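Local structure of lipoprotein (Bacteroides vulgatus, 3U6G) at residues 10-15 with 70-75. The protein is of unknown function but, as a lipoprotein with an immunoglobulin-like fold, probably works at the cell envelope and may bind calcium like PLAT/LH2 and C2-like relatives. Residues are numbered along the deposited sequence; the frame is centred on the assembly and turned at random.
Sequences HKIVIQ and FFMTCA
Strands 10-15 and 71-75 run nearly parallel, their axes 16° apart and 7.1 Å at closest approach, face to face rather than as hydrogen-bonded neighbours. His10 pairs with Met72 where the backbones come nearest, CB to CB 3.7 Å. The His10 ring lies against the backbone at the start of 70-75: Phe71 N sits 3.4 Å above one face, offset toward the rim, while CE1 is 3.3 Å from Phe70 C. ND1 and NE2 are hydrogen-bonded to Thr123 OG1 and Gln6 O, which fixes the rotation of the ring. A leucine in place of His10 would probably lose the hydrogen bonds to Thr123 OG1 and Gln6 O and the ring's contact with the backbone at Phe70 and Phe71. With CG anti to the backbone N (chi1 -162°) and its chain extended, selenomethionine Met72 carries SE over strand 10-15, 3.5 Å from His10 O and 3.9 Å from Ile12 CG1. Farther along, Ile12 CG2 meets Cys74 CB at 4.0 Å, and Ile14 CD1 touches Cys74 SG at 3.7 Å. Val92 and Ile29, from strands 87-96 and 24-33, extend this apolar layer. Such packing between facing strands forms the buried core of an immunoglobulin-like beta sandwich.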
loop_
_atom_site.group_PDB
_atom_site.type_symbol
_atom_site.label_atom_id
_atom_site.label_comp_id
_atom_site.label_asym_id
_atom_site.label_seq_id
_atom_site.Cartn_x
_atom_site.Cartn_y
_atom_site.Cartn_z
ATOM N N HIS A 10 -13.716 7.576 -0.811
ATOM C CA HIS A 10 -12.725 7.042 -1.735
ATOM C C HIS A 10 -13.036 5.576 -1.966
ATOM O O HIS A 10 -13.483 4.862 -1.048
ATOM C CB HIS A 10 -11.308 7.213 -1.176
ATOM C CG HIS A 10 -10.895 8.637 -1.073
ATOM N ND1 HIS A 10 -9.802 9.151 -1.737
ATOM C CD2 HIS A 10 -11.486 9.684 -0.453
ATOM C CE1 HIS A 10 -9.734 10.449 -1.524
ATOM N NE2 HIS A 10 -10.747 10.798 -0.748
ATOM N N LYS A 11 -12.794 5.122 -3.192
ATOM C CA LYS A 11 -13.093 3.747 -3.543
ATOM C C LYS A 11 -12.077 3.206 -4.524
ATOM O O LYS A 11 -11.620 3.936 -5.401
ATOM C CB LYS A 11 -14.499 3.675 -4.161
ATOM C CG LYS A 11 -14.946 2.275 -4.552
ATOM C CD LYS A 11 -16.454 2.153 -4.704
ATOM C CE LYS A 11 -16.969 2.931 -5.862
ATOM N NZ LYS A 11 -18.426 2.612 -6.083
ATOM N N ILE A 12 -11.787 1.911 -4.394
ATOM C CA ILE A 12 -11.015 1.164 -5.367
ATOM C C ILE A 12 -11.827 -0.029 -5.835
ATOM O O ILE A 12 -12.373 -0.767 -5.038
ATOM C CB ILE A 12 -9.695 0.640 -4.740
ATOM C CG1 ILE A 12 -8.767 1.807 -4.403
ATOM C CG2 ILE A 12 -9.002 -0.393 -5.645
ATOM C CD1 ILE A 12 -8.043 2.419 -5.567
ATOM N N VAL A 13 -11.896 -0.194 -7.147
ATOM C CA VAL A 13 -12.491 -1.368 -7.753
ATOM C C VAL A 13 -11.412 -2.108 -8.519
ATOM O O VAL A 13 -10.647 -1.496 -9.254
ATOM C CB VAL A 13 -13.618 -0.983 -8.732
ATOM C CG1 VAL A 13 -14.070 -2.232 -9.536
ATOM C CG2 VAL A 13 -14.781 -0.385 -7.976
ATOM N N ILE A 14 -11.346 -3.428 -8.333
ATOM C CA ILE A 14 -10.403 -4.265 -9.073
ATOM C C ILE A 14 -11.166 -5.316 -9.862
ATOM O O ILE A 14 -12.060 -5.979 -9.326
ATOM C CB ILE A 14 -9.394 -4.970 -8.130
ATOM C CG1 ILE A 14 -8.658 -3.926 -7.284
ATOM C CG2 ILE A 14 -8.422 -5.804 -8.935
ATOM C CD1 ILE A 14 -7.864 -4.487 -6.139
ATOM N N GLN A 15 -10.824 -5.443 -11.142
ATOM C CA GLN A 15 -11.397 -6.492 -11.990
ATOM C C GLN A 15 -10.277 -7.245 -12.681
ATOM O O GLN A 15 -9.324 -6.642 -13.125
ATOM C CB GLN A 15 -12.295 -5.888 -13.062
ATOM C CG GLN A 15 -13.514 -5.170 -12.521
ATOM C CD GLN A 15 -14.459 -4.710 -13.612
ATOM O OE1 GLN A 15 -14.072 -3.963 -14.510
ATOM N NE2 GLN A 15 -15.711 -5.152 -13.538
ATOM N N PHE A 70 -9.154 11.320 2.810
ATOM C CA PHE A 70 -8.619 12.226 1.788
ATOM C C PHE A 70 -7.660 11.528 0.843
ATOM O O PHE A 70 -7.164 12.149 -0.081
ATOM C CB PHE A 70 -7.993 13.490 2.390
ATOM C CG PHE A 70 -6.864 13.225 3.343
ATOM C CD1 PHE A 70 -5.640 12.785 2.865
ATOM C CD2 PHE A 70 -7.017 13.401 4.709
ATOM C CE1 PHE A 70 -4.579 12.546 3.723
ATOM C CE2 PHE A 70 -5.950 13.169 5.566
ATOM C CZ PHE A 70 -4.749 12.708 5.075
ATOM N N PHE A 71 -7.448 10.226 1.036
ATOM C CA PHE A 71 -6.495 9.449 0.277
ATOM C C PHE A 71 -6.782 7.970 0.450
ATOM O O PHE A 71 -7.142 7.535 1.538
ATOM C CB PHE A 71 -5.099 9.742 0.803
ATOM C CG PHE A 71 -3.985 9.035 0.075
ATOM C CD1 PHE A 71 -3.713 9.304 -1.257
ATOM C CD2 PHE A 71 -3.169 8.142 0.751
ATOM C CE1 PHE A 71 -2.670 8.668 -1.928
ATOM C CE2 PHE A 71 -2.106 7.498 0.092
ATOM C CZ PHE A 71 -1.855 7.776 -1.252
HETATM N N MSE A 72 -6.603 7.207 -0.631
HETATM C CA MSE A 72 -6.726 5.762 -0.617
HETATM C C MSE A 72 -5.751 5.214 -1.654
HETATM O O MSE A 72 -5.544 5.827 -2.693
HETATM C CB MSE A 72 -8.168 5.307 -0.911
HETATM C CG MSE A 72 -8.581 3.794 -0.514
HETATM SE SE MSE A 72 -10.245 3.456 -1.195
HETATM C CE MSE A 72 -10.603 1.929 -0.084
ATOM N N THR A 73 -5.138 4.087 -1.326
ATOM C CA THR A 73 -4.108 3.434 -2.149
ATOM C C THR A 73 -4.363 1.952 -2.285
ATOM O O THR A 73 -4.881 1.333 -1.351
ATOM C CB THR A 73 -2.729 3.517 -1.468
ATOM O OG1 THR A 73 -2.800 2.966 -0.136
ATOM C CG2 THR A 73 -2.265 4.940 -1.400
ATOM N N CYS A 74 -3.965 1.377 -3.416
ATOM C CA CYS A 74 -4.016 -0.048 -3.646
ATOM C C CYS A 74 -2.694 -0.431 -4.284
ATOM O O CYS A 74 -2.334 0.111 -5.342
ATOM C CB CYS A 74 -5.175 -0.398 -4.587
ATOM S SG CYS A 74 -5.258 -2.150 -5.057
ATOM N N ALA A 75 -1.973 -1.325 -3.614
ATOM C CA ALA A 75 -0.734 -1.911 -4.133
ATOM C C ALA A 75 -0.949 -3.382 -4.376
ATOM O O ALA A 75 -1.518 -4.085 -3.555
ATOM C CB ALA A 75 0.433 -1.703 -3.155
#